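Side-chain contacts in uncharacterized protein (Bacteroides thetaiotaomicron, PDB 4QNI), which is of unknown function but, as a two-domain protein of a gut Bacteroides, probably serves in auxiliary nutrient binding: residues G221-D224 against E225-D229; D75-N78 against I79-A83. All blocks are in the same frame, centred on the assembly; numbering follows the deposited sequence.

Contact 1 of 2, residues G221-D224 against E225-D229; sequences GIVD and EDYTD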
loop_
_atom_site.group_PDB
_atom_site.type_symbol
_atom_site.label_atom_id
_atom_site.label_comp_id
_atom_site.label_asym_id
_atom_site.label_seq_id
_atom_site.Cartn_x
_atom_site.Cartn_y
_atom_site.Cartn_z
ATOM N N GLY A 221 -19.140 27.123 -13.909
ATOM C CA GLY A 221 -19.805 25.918 -13.438
ATOM C C GLY A 221 -18.965 24.670 -13.230
ATOM O O GLY A 221 -18.120 24.611 -12.333
ATOM N N ILE A 222 -19.223 23.648 -14.060
ATOM C CA ILE A 222 -18.595 22.320 -13.983
ATOM C C ILE A 222 -17.231 22.268 -14.650
ATOM O O ILE A 222 -16.520 21.272 -14.482
ATOM C CB ILE A 222 -19.525 21.231 -14.548
ATOM C CG1 ILE A 222 -19.925 21.542 -16.000
ATOM C CG2 ILE A 222 -20.740 21.076 -13.641
ATOM C CD1 ILE A 222 -20.446 20.450 -16.663
ATOM N N VAL A 223 -16.859 23.325 -15.402
ATOM C CA VAL A 223 -15.541 23.400 -16.044
ATOM C C VAL A 223 -14.488 23.453 -14.936
ATOM O O VAL A 223 -14.722 24.053 -13.885
ATOM C CB VAL A 223 -15.427 24.619 -17.004
ATOM C CG1 VAL A 223 -14.048 24.690 -17.677
ATOM C CG2 VAL A 223 -16.534 24.608 -18.049
ATOM N N ASP A 224 -13.367 22.781 -15.145
ATOM C CA ASP A 224 -12.259 22.778 -14.194
ATOM C C ASP A 224 -10.946 22.710 -14.972
ATOM O O ASP A 224 -10.954 22.769 -16.209
ATOM C CB ASP A 224 -12.383 21.652 -13.126
ATOM C CG ASP A 224 -12.306 20.208 -13.626
ATOM O OD1 ASP A 224 -11.615 19.957 -14.645
ATOM O OD2 ASP A 224 -12.892 19.320 -12.964
ATOM N N GLU A 225 -9.832 22.630 -14.233
ATOM C CA GLU A 225 -8.445 22.571 -14.685
ATOM C C GLU A 225 -8.144 21.470 -15.703
ATOM O O GLU A 225 -7.139 21.567 -16.412
ATOM C CB GLU A 225 -7.569 22.302 -13.469
ATOM C CG GLU A 225 -6.405 23.229 -13.344
ATOM C CD GLU A 225 -5.701 23.020 -12.024
ATOM O OE1 GLU A 225 -5.106 21.937 -11.834
ATOM O OE2 GLU A 225 -5.714 23.953 -11.191
ATOM N N ASP A 226 -8.929 20.376 -15.710
ATOM C CA ASP A 226 -8.632 19.274 -16.616
ATOM C C ASP A 226 -9.429 19.371 -17.943
ATOM O O ASP A 226 -9.313 18.484 -18.780
ATOM C CB ASP A 226 -8.770 17.912 -15.912
ATOM C CG ASP A 226 -7.681 17.652 -14.869
ATOM O OD1 ASP A 226 -6.580 18.259 -14.979
ATOM O OD2 ASP A 226 -7.922 16.844 -13.954
ATOM N N TYR A 227 -10.101 20.514 -18.184
ATOM C CA TYR A 227 -10.778 20.836 -19.450
ATOM C C TYR A 227 -9.757 21.469 -20.377
ATOM O O TYR A 227 -9.121 22.462 -20.006
ATOM C CB TYR A 227 -11.969 21.803 -19.224
ATOM C CG TYR A 227 -13.240 21.141 -18.732
ATOM C CD1 TYR A 227 -13.253 20.398 -17.553
ATOM C CD2 TYR A 227 -14.436 21.262 -19.444
ATOM C CE1 TYR A 227 -14.410 19.757 -17.115
ATOM C CE2 TYR A 227 -15.614 20.663 -18.989
ATOM C CZ TYR A 227 -15.594 19.904 -17.828
ATOM O OH TYR A 227 -16.731 19.299 -17.365
ATOM N N THR A 228 -9.610 20.931 -21.600
ATOM C CA THR A 228 -8.652 21.482 -22.562
ATOM C C THR A 228 -9.104 22.878 -23.014
ATOM O O THR A 228 -8.265 23.682 -23.404
ATOM C CB THR A 228 -8.445 20.535 -23.764
ATOM O OG1 THR A 228 -9.656 20.451 -24.506
ATOM C CG2 THR A 228 -7.961 19.140 -23.366
ATOM N N ASP A 229 -10.418 23.167 -22.942
ATOM C CA ASP A 229 -11.030 24.465 -23.337
ATOM C C ASP A 229 -11.282 25.449 -22.141
ATOM O O ASP A 229 -11.930 26.479 -22.359
ATOM C CB ASP A 229 -12.355 24.242 -24.127
ATOM C CG ASP A 229 -13.385 23.307 -23.504
ATOM O OD1 ASP A 229 -13.057 22.650 -22.490
ATOM O OD2 ASP A 229 -14.522 23.213 -24.057
#

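Contact 2 of 2, residues D75-N78 against I79-A83; sequences DTLN and ILNYA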
loop_
_atom_site.group_PDB
_atom_site.type_symbol
_atom_site.label_atom_id
_atom_site.label_comp_id
_atom_site.label_asym_id
_atom_site.label_seq_id
_atom_site.Cartn_x
_atom_site.Cartn_y
_atom_site.Cartn_z
ATOM N N ASP A 75 13.482 19.566 -18.511
ATOM C CA ASP A 75 13.489 18.150 -18.930
ATOM C C ASP A 75 12.550 17.306 -18.125
ATOM O O ASP A 75 11.704 16.654 -18.715
ATOM C CB ASP A 75 14.896 17.531 -18.858
ATOM C CG ASP A 75 15.819 17.920 -19.977
ATOM O OD1 ASP A 75 15.344 18.017 -21.133
ATOM O OD2 ASP A 75 17.030 18.075 -19.713
ATOM N N THR A 76 12.669 17.330 -16.786
ATOM C CA THR A 76 11.796 16.555 -15.893
ATOM C C THR A 76 10.328 16.992 -16.074
ATOM O O THR A 76 9.441 16.142 -16.088
ATOM C CB THR A 76 12.282 16.697 -14.445
ATOM O OG1 THR A 76 13.642 16.266 -14.386
ATOM C CG2 THR A 76 11.460 15.882 -13.458
ATOM N N LEU A 77 10.079 18.299 -16.229
ATOM C CA LEU A 77 8.726 18.802 -16.449
ATOM C C LEU A 77 8.183 18.248 -17.770
ATOM O O LEU A 77 7.043 17.780 -17.807
ATOM C CB LEU A 77 8.706 20.351 -16.440
ATOM C CG LEU A 77 7.356 21.032 -16.682
ATOM C CD1 LEU A 77 6.279 20.511 -15.740
ATOM C CD2 LEU A 77 7.480 22.534 -16.546
ATOM N N ASN A 78 9.003 18.268 -18.843
ATOM C CA ASN A 78 8.587 17.713 -20.137
ATOM C C ASN A 78 8.200 16.237 -20.041
ATOM O O ASN A 78 7.128 15.882 -20.520
ATOM C CB ASN A 78 9.666 17.899 -21.178
ATOM C CG ASN A 78 9.795 19.337 -21.617
ATOM O OD1 ASN A 78 8.904 20.162 -21.404
ATOM N ND2 ASN A 78 10.921 19.671 -22.210
ATOM N N ILE A 79 9.044 15.389 -19.395
ATOM C CA ILE A 79 8.752 13.952 -19.185
ATOM C C ILE A 79 7.418 13.824 -18.436
ATOM O O ILE A 79 6.525 13.107 -18.891
ATOM C CB ILE A 79 9.889 13.203 -18.436
ATOM C CG1 ILE A 79 11.292 13.416 -19.047
ATOM C CG2 ILE A 79 9.559 11.723 -18.174
ATOM C CD1 ILE A 79 11.496 12.902 -20.363
ATOM N N LEU A 80 7.273 14.581 -17.328
ATOM C CA LEU A 80 6.076 14.532 -16.511
ATOM C C LEU A 80 4.851 14.922 -17.337
ATOM O O LEU A 80 3.834 14.239 -17.233
ATOM C CB LEU A 80 6.217 15.416 -15.253
ATOM C CG LEU A 80 4.951 15.492 -14.365
ATOM C CD1 LEU A 80 5.264 15.267 -12.919
ATOM C CD2 LEU A 80 4.272 16.773 -14.551
ATOM N N ASN A 81 4.929 16.015 -18.131
ATOM C CA ASN A 81 3.794 16.444 -18.962
ATOM C C ASN A 81 3.390 15.361 -19.981
ATOM O O ASN A 81 2.199 15.079 -20.108
ATOM C CB ASN A 81 4.088 17.757 -19.690
ATOM C CG ASN A 81 3.798 18.976 -18.869
ATOM O OD1 ASN A 81 2.851 19.009 -18.080
ATOM N ND2 ASN A 81 4.604 20.017 -19.046
ATOM N N TYR A 82 4.371 14.751 -20.686
ATOM C CA TYR A 82 4.040 13.721 -21.673
ATOM C C TYR A 82 3.505 12.457 -21.001
ATOM O O TYR A 82 2.515 11.899 -21.480
ATOM C CB TYR A 82 5.187 13.391 -22.634
ATOM C CG TYR A 82 4.648 12.788 -23.916
ATOM C CD1 TYR A 82 4.149 13.597 -24.938
ATOM C CD2 TYR A 82 4.567 11.404 -24.083
ATOM C CE1 TYR A 82 3.614 13.042 -26.107
ATOM C CE2 TYR A 82 4.008 10.843 -25.232
ATOM C CZ TYR A 82 3.555 11.664 -26.253
ATOM O OH TYR A 82 3.020 11.112 -27.398
ATOM N N ALA A 83 4.092 12.064 -19.858
ATOM C CA ALA A 83 3.660 10.893 -19.086
ATOM C C ALA A 83 2.252 11.069 -18.518
ATOM O O ALA A 83 1.496 10.108 -18.437
ATOM C CB ALA A 83 4.640 10.618 -17.945
HETATM O O HOH W 1 6.403 20.321 -21.341
#

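Contact 1 of 2, residues G221-D224 against E225-D229
Asp224 and Tyr227 close a type I beta turn in the loop between strands 215-219 and 234-240, and the carboxylate of Asp224 adds an Asx turn to the same corner. Two hydrogen bonds define this polar part. The backbone bond runs from Tyr227 N to Asp224 O (3.1 Å). The second joins Asp226 N to Asp224 OD1 at 2.9 Å, meeting the oxygen on its anti side and 31° out of the carboxylate plane. With a chi1 of 65°, CG of Asp224 lies between its own backbone N and carbonyl carbon, which brings OD1 within reach of that amide. OD2 is engaged separately by a salt bridge to Lys203, while Glu225 sends its carboxylate to Arg164, Arg207 and Tyr209.

The ring of Tyr227 folds back against the chain leading into the turn, at Val223. CA of Val223 sits over one face of the ring in a CH-pi contact, 3.8 Å from the centroid and 6° off the normal. Val223 CG1 adds an apolar contact, 3.8 Å from Tyr227 CG. Tyr281 of the second subunit also meets this ring, edge-to-face. A serine in place of Tyr227 would probably leave Val223 CA and CG1 without the ring they rest on, and Tyr281 of the second subunit without its edge-to-face partner. At the edge of the ring, near its plane, Asp224 OD1 lies 3.4 Å from Tyr227 CD1.

Contact 2 of 2, residues D75-N78 against I79-A83
Ile79 N to Asp75 O (3.0 Å) begins a run of four consecutive i to i+4 backbone hydrogen bonds, ending with Tyr82 N to Asn78 O, all with N-H...O angles above 160°. The helical pitch brings residues three and four apart onto one flank; Asn78 and Asn81, three apart, share a water. The water donates to Asn78 OD1, at a distance short enough for its exact value to be doubtful, and accepts from Asn81 ND2 at 2.9 Å, so that one molecule bridges two amides.

Leu77 lies against Asn81 one turn on. Its CG is anti to the backbone N (chi1 179°), which carries CD1 along the helix to within 3.7 Å of Asn81 ND2, and the same CD1 comes to 4.4 Å from Leu80 CD2 in a looser apolar contact. Helix 74-85 links strands 66-72 and 93-95 of a mainly beta domain whose family is grouped with the immunoglobulin-like E-set folds; one flank, with Leu77 and Leu80, faces its own domain and another lies at the second subunit. Leu77 packs inward on Tyr93, Val137 and Pro139, and Asn81 OD1 accepts a hydrogen bond from Tyr93 N, which holds the amide against strand 93-95. On the other flank, Asp75 OD1 and Asn78 ND2 both bond to the side-chain amide of Asn117 of the second subunit, where Ile79 also packs on Val56 and Tyr82 on Pro53.

Ile79 CG1 lies 3.3 Å from Asp75 O, and Leu80 CB 3.4 Å from Thr76 O.

Contacts 1 and 2 are both local and touched by the second subunit, yet one falls in the BT_3044-like C-terminal region and the other in the DUF4973 region, with centres about 21 Å apart. In contact 1, a loop between neighbouring strands, Ile222, Val223 and Tyr227 are buried while Asp226 is exposed; in contact 2, within one helix, Leu77, Leu80 and Asn81 are buried and the other touching residues partly exposed. Repeated backbone bonds carry the helix, whereas the loop relies on a carboxylate and an aromatic face. Across the interface, contact 2 combines amide and carboxylate hydrogen bonds with apolar packing, whereas contact 1 brings the Tyr227 ring together with packing from Ile222, Thr228 and Asp229.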